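Endo-polygalacturonase (Pectobacterium carotovorum subsp. carotovorum, PDB 1BHE) hydrolyses the alpha-1,4 linkages between galacturonic acid units of polygalacturonic acid, contributing to maceration and soft rot of plant tissue. Local coordinates at residues 164-176 with 187-201. Sequence-based numbering, arbitrary orientation.
Sequences LYNVSLINSPNFH and AWKTTIKTPSTARNT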
loop_
_atom_site.group_PDB
_atom_site.type_symbol
_atom_site.label_atom_id
_atom_site.label_comp_id
_atom_site.label_asym_id
_atom_site.label_seq_id
_atom_site.Cartn_x
_atom_site.Cartn_y
_atom_site.Cartn_z
ATOM N N LEU A 164 -9.371 -0.156 8.472
ATOM C CA LEU A 164 -8.209 0.633 8.859
ATOM C C LEU A 164 -8.720 2.081 8.972
ATOM O O LEU A 164 -9.046 2.651 7.927
ATOM C CB LEU A 164 -7.139 0.599 7.784
ATOM C CG LEU A 164 -5.660 0.473 8.082
ATOM C CD1 LEU A 164 -4.816 1.182 7.022
ATOM C CD2 LEU A 164 -5.245 0.894 9.479
ATOM N N TYR A 165 -8.838 2.619 10.182
ATOM C CA TYR A 165 -9.471 3.929 10.310
ATOM C C TYR A 165 -8.805 4.948 11.216
ATOM O O TYR A 165 -8.424 4.612 12.336
ATOM C CB TYR A 165 -10.873 3.659 10.904
ATOM C CG TYR A 165 -11.701 4.895 11.183
ATOM C CD1 TYR A 165 -12.097 5.754 10.173
ATOM C CD2 TYR A 165 -12.096 5.179 12.489
ATOM C CE1 TYR A 165 -12.867 6.876 10.448
ATOM C CE2 TYR A 165 -12.872 6.291 12.772
ATOM C CZ TYR A 165 -13.246 7.136 11.747
ATOM O OH TYR A 165 -14.016 8.250 12.033
ATOM N N ASN A 166 -8.793 6.202 10.753
ATOM C CA ASN A 166 -8.360 7.317 11.601
ATOM C C ASN A 166 -7.053 7.005 12.299
ATOM O O ASN A 166 -6.996 7.070 13.520
ATOM C CB ASN A 166 -9.505 7.540 12.598
ATOM C CG ASN A 166 -9.396 8.773 13.468
ATOM O OD1 ASN A 166 -8.788 9.766 13.075
ATOM N ND2 ASN A 166 -9.972 8.700 14.668
ATOM N N VAL A 167 -5.998 6.667 11.569
ATOM C CA VAL A 167 -4.725 6.285 12.175
ATOM C C VAL A 167 -3.531 6.701 11.342
ATOM O O VAL A 167 -3.642 6.864 10.123
ATOM C CB VAL A 167 -4.786 4.744 12.363
ATOM C CG1 VAL A 167 -4.899 4.043 11.009
ATOM C CG2 VAL A 167 -3.602 4.210 13.143
ATOM N N SER A 168 -2.367 6.888 11.965
ATOM C CA SER A 168 -1.162 7.270 11.242
ATOM C C SER A 168 -0.171 6.099 11.214
ATOM O O SER A 168 0.042 5.424 12.211
ATOM C CB SER A 168 -0.450 8.491 11.830
ATOM O OG SER A 168 -1.285 9.643 11.792
ATOM N N LEU A 169 0.404 5.858 10.048
ATOM C CA LEU A 169 1.394 4.805 9.835
ATOM C C LEU A 169 2.662 5.466 9.308
ATOM O O LEU A 169 2.612 6.105 8.255
ATOM C CB LEU A 169 0.914 3.771 8.814
ATOM C CG LEU A 169 -0.508 3.233 8.975
ATOM C CD1 LEU A 169 -0.839 2.247 7.864
ATOM C CD2 LEU A 169 -0.702 2.587 10.340
ATOM N N ILE A 170 3.751 5.415 10.069
ATOM C CA ILE A 170 4.982 6.074 9.703
ATOM C C ILE A 170 6.207 5.166 9.682
ATOM O O ILE A 170 6.323 4.168 10.382
ATOM C CB ILE A 170 5.323 7.268 10.631
ATOM C CG1 ILE A 170 5.668 6.793 12.044
ATOM C CG2 ILE A 170 4.195 8.293 10.665
ATOM C CD1 ILE A 170 6.091 7.925 12.969
ATOM N N ASN A 171 7.168 5.582 8.863
ATOM C CA ASN A 171 8.470 4.947 8.747
ATOM C C ASN A 171 8.425 3.431 8.622
ATOM O O ASN A 171 9.119 2.708 9.342
ATOM C CB ASN A 171 9.322 5.362 9.963
ATOM C CG ASN A 171 9.385 6.873 10.128
ATOM O OD1 ASN A 171 9.497 7.592 9.136
ATOM N ND2 ASN A 171 9.305 7.342 11.370
ATOM N N SER A 172 7.661 2.923 7.655
ATOM C CA SER A 172 7.568 1.475 7.466
ATOM C C SER A 172 8.834 0.922 6.840
ATOM O O SER A 172 9.352 1.441 5.849
ATOM C CB SER A 172 6.348 1.157 6.586
ATOM O OG SER A 172 6.217 -0.238 6.428
ATOM N N PRO A 173 9.355 -0.169 7.392
ATOM C CA PRO A 173 10.540 -0.831 6.869
ATOM C C PRO A 173 10.305 -1.369 5.461
ATOM O O PRO A 173 11.201 -1.335 4.622
ATOM C CB PRO A 173 10.838 -1.949 7.856
ATOM C CG PRO A 173 10.080 -1.580 9.093
ATOM C CD PRO A 173 8.836 -0.888 8.577
ATOM N N ASN A 174 9.105 -1.860 5.192
ATOM C CA ASN A 174 8.723 -2.405 3.888
ATOM C C ASN A 174 7.360 -1.818 3.520
ATOM O O ASN A 174 7.114 -0.660 3.892
ATOM C CB ASN A 174 8.723 -3.918 3.979
ATOM C CG ASN A 174 8.714 -4.737 2.718
ATOM O OD1 ASN A 174 7.791 -4.671 1.910
ATOM N ND2 ASN A 174 9.743 -5.571 2.540
ATOM N N PHE A 175 6.516 -2.526 2.783
ATOM C CA PHE A 175 5.196 -1.974 2.455
ATOM C C PHE A 175 4.437 -1.655 3.742
ATOM O O PHE A 175 4.599 -2.370 4.727
ATOM C CB PHE A 175 4.417 -2.958 1.585
ATOM C CG PHE A 175 5.020 -3.277 0.243
ATOM C CD1 PHE A 175 6.186 -2.690 -0.214
ATOM C CD2 PHE A 175 4.372 -4.189 -0.585
ATOM C CE1 PHE A 175 6.712 -3.009 -1.451
ATOM C CE2 PHE A 175 4.888 -4.503 -1.828
ATOM C CZ PHE A 175 6.060 -3.917 -2.265
ATOM N N HIS A 176 3.619 -0.604 3.732
ATOM C CA HIS A 176 2.868 -0.223 4.921
ATOM C C HIS A 176 1.675 -1.141 5.167
ATOM O O HIS A 176 1.495 -1.660 6.270
ATOM C CB HIS A 176 2.361 1.223 4.825
ATOM C CG HIS A 176 3.436 2.267 4.858
ATOM N ND1 HIS A 176 4.301 2.482 3.812
ATOM C CD2 HIS A 176 3.764 3.166 5.819
ATOM C CE1 HIS A 176 5.131 3.471 4.124
ATOM N NE2 HIS A 176 4.833 3.905 5.336
ATOM N N ALA A 187 -9.990 1.513 4.050
ATOM C CA ALA A 187 -9.013 2.387 4.697
ATOM C C ALA A 187 -9.629 3.797 4.603
ATOM O O ALA A 187 -9.964 4.232 3.502
ATOM C CB ALA A 187 -7.650 2.337 4.053
ATOM N N TRP A 188 -9.884 4.422 5.737
ATOM C CA TRP A 188 -10.573 5.721 5.761
ATOM C C TRP A 188 -9.889 6.626 6.773
ATOM O O TRP A 188 -9.597 6.192 7.884
ATOM C CB TRP A 188 -12.025 5.471 6.133
ATOM C CG TRP A 188 -12.981 6.615 6.029
ATOM C CD1 TRP A 188 -12.886 7.846 6.608
ATOM C CD2 TRP A 188 -14.219 6.609 5.300
ATOM N NE1 TRP A 188 -13.981 8.612 6.281
ATOM C CE2 TRP A 188 -14.815 7.871 5.477
ATOM C CE3 TRP A 188 -14.880 5.650 4.523
ATOM C CZ2 TRP A 188 -16.036 8.203 4.895
ATOM C CZ3 TRP A 188 -16.090 5.982 3.945
ATOM C CH2 TRP A 188 -16.661 7.250 4.142
ATOM N N LYS A 189 -9.523 7.841 6.373
ATOM C CA LYS A 189 -8.774 8.729 7.261
ATOM C C LYS A 189 -7.471 8.078 7.711
ATOM O O LYS A 189 -7.045 8.199 8.852
ATOM C CB LYS A 189 -9.627 9.196 8.443
ATOM C CG LYS A 189 -10.491 10.401 8.062
ATOM C CD LYS A 189 -11.566 10.686 9.101
ATOM C CE LYS A 189 -12.382 11.925 8.722
ATOM N NZ LYS A 189 -13.574 12.067 9.619
ATOM N N THR A 190 -6.799 7.395 6.784
ATOM C CA THR A 190 -5.527 6.747 7.067
ATOM C C THR A 190 -4.423 7.705 6.627
ATOM O O THR A 190 -4.472 8.198 5.498
ATOM C CB THR A 190 -5.374 5.405 6.330
ATOM O OG1 THR A 190 -6.275 4.442 6.895
ATOM C CG2 THR A 190 -3.962 4.855 6.458
ATOM N N THR A 191 -3.486 7.990 7.522
ATOM C CA THR A 191 -2.356 8.843 7.154
ATOM C C THR A 191 -1.106 7.979 7.054
ATOM O O THR A 191 -0.831 7.227 7.985
ATOM C CB THR A 191 -2.139 9.979 8.175
ATOM O OG1 THR A 191 -3.285 10.841 8.101
ATOM C CG2 THR A 191 -0.893 10.790 7.851
ATOM N N ILE A 192 -0.396 8.055 5.938
ATOM C CA ILE A 192 0.849 7.318 5.749
ATOM C C ILE A 192 1.956 8.344 5.476
ATOM O O ILE A 192 1.805 9.174 4.572
ATOM C CB ILE A 192 0.786 6.294 4.604
ATOM C CG1 ILE A 192 0.045 5.036 5.070
ATOM C CG2 ILE A 192 2.169 5.890 4.091
ATOM C CD1 ILE A 192 -0.514 4.205 3.931
ATOM N N LYS A 193 3.038 8.281 6.250
ATOM C CA LYS A 193 4.140 9.218 6.057
ATOM C C LYS A 193 5.488 8.539 6.280
ATOM O O LYS A 193 5.866 8.147 7.381
ATOM C CB LYS A 193 4.006 10.447 6.949
ATOM C CG LYS A 193 5.038 11.534 6.718
ATOM C CD LYS A 193 5.067 12.062 5.289
ATOM C CE LYS A 193 6.150 13.131 5.157
ATOM N NZ LYS A 193 6.076 13.852 3.857
ATOM N N THR A 194 6.214 8.416 5.187
ATOM C CA THR A 194 7.537 7.805 5.119
ATOM C C THR A 194 8.350 8.602 4.110
ATOM O O THR A 194 7.806 9.092 3.120
ATOM C CB THR A 194 7.403 6.323 4.725
ATOM O OG1 THR A 194 7.000 5.583 5.897
ATOM C CG2 THR A 194 8.681 5.703 4.203
ATOM N N PRO A 195 9.626 8.826 4.384
ATOM C CA PRO A 195 10.478 9.623 3.519
ATOM C C PRO A 195 10.457 9.178 2.073
ATOM O O PRO A 195 10.502 7.995 1.724
ATOM C CB PRO A 195 11.863 9.491 4.139
ATOM C CG PRO A 195 11.618 9.154 5.570
ATOM C CD PRO A 195 10.349 8.336 5.585
ATOM N N SER A 196 10.530 10.146 1.153
ATOM C CA SER A 196 10.515 9.905 -0.278
ATOM C C SER A 196 11.705 9.121 -0.809
ATOM O O SER A 196 11.646 8.532 -1.891
ATOM C CB SER A 196 10.454 11.265 -1.001
ATOM O OG SER A 196 11.707 11.919 -0.861
ATOM N N THR A 197 12.802 9.065 -0.065
ATOM C CA THR A 197 14.001 8.347 -0.451
ATOM C C THR A 197 14.027 6.902 0.024
ATOM O O THR A 197 14.939 6.159 -0.349
ATOM C CB THR A 197 15.239 9.076 0.131
ATOM O OG1 THR A 197 14.971 9.303 1.522
ATOM C CG2 THR A 197 15.441 10.409 -0.570
ATOM N N ALA A 198 13.070 6.497 0.861
ATOM C CA ALA A 198 13.041 5.128 1.360
ATOM C C ALA A 198 12.423 4.180 0.335
ATOM O O ALA A 198 11.239 4.276 0.028
ATOM C CB ALA A 198 12.278 5.049 2.677
ATOM N N ARG A 199 13.238 3.279 -0.206
ATOM C CA ARG A 199 12.776 2.353 -1.229
ATOM C C ARG A 199 11.963 1.215 -0.618
ATOM O O ARG A 199 12.112 0.874 0.559
ATOM C CB ARG A 199 13.962 1.778 -2.017
ATOM C CG ARG A 199 14.712 2.812 -2.847
ATOM C CD ARG A 199 13.973 3.175 -4.128
ATOM N NE ARG A 199 12.818 4.038 -3.932
ATOM C CZ ARG A 199 12.834 5.347 -3.734
ATOM N NH1 ARG A 199 13.983 6.017 -3.718
ATOM N NH2 ARG A 199 11.713 6.028 -3.547
ATOM N N ASN A 200 11.089 0.634 -1.432
ATOM C CA ASN A 200 10.302 -0.533 -1.040
ATOM C C ASN A 200 9.252 -0.220 0.017
ATOM O O ASN A 200 9.001 -1.040 0.903
ATOM C CB ASN A 200 11.292 -1.580 -0.509
ATOM C CG ASN A 200 10.858 -3.007 -0.703
ATOM O OD1 ASN A 200 10.352 -3.370 -1.761
ATOM N ND2 ASN A 200 11.089 -3.824 0.323
ATOM N N THR A 201 8.655 0.962 -0.050
ATOM C CA THR A 201 7.709 1.409 0.969
ATOM C C THR A 201 6.323 1.720 0.432
ATOM O O THR A 201 5.722 2.738 0.799
ATOM C CB THR A 201 8.295 2.676 1.640
ATOM O OG1 THR A 201 8.717 3.561 0.592
ATOM C CG2 THR A 201 9.479 2.323 2.526
HETATM O O HOH W 1 7.787 9.621 8.565
HETATM O O HOH W 2 12.521 -2.687 2.556
#
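Thr-191 N donates to Val-167 O at 2.8 Å with an almost straight N-H...O angle of 177°, and Leu-169 N returns the bond to Thr-191 O. This alternation continues through Lys-193 N to Leu-169 O and Asn-171 N to Lys-193 O, as expected for parallel strands in register. Before the corners at Asn-166 and Lys-189, Trp-188 N donates to Leu-164 O (2.9 Å) and Asn-166 N to Trp-188 O (3.0 Å), so the ladder spans two faces of the beta-helix. A water also donates to Lys-193 O and to Asn-171 OD1.

Where the strands end, His-176 takes over. Its NE2 lies 2.8 Å from Thr-194 OG1 in a hydrogen bond of undecided direction, and Ser-172 N donates to the same hydroxyl oxygen at 3.3 Å. The single ND1 N-H is shared between Asp-202 O and, weakly, Thr-201 O (3.3 Å, 123°). Ile-192 CG2 sits over one imidazole face, 3.6 Å from the centroid; Ser-172 CB covers the opposite face, restricting ring rotation.

Tyr-165 packs offset edge-to-face against the five-membered ring of Trp-188, centroids 5.9 Å apart, planes at 62°; Tyr-165 OH and Lys-189 NZ share Glu-8.

Arg-199 NE (salt bridge) and Asn-200 N grip the carboxylate of Asp-223, the predicted proton donor.

In this family 28 right-handed parallel beta-helix, strands 167-170 and 183-193 lie between 118-120 and 218-220, with Ala-187 and Ile-192 packing on Ile-204 of strand 204-207.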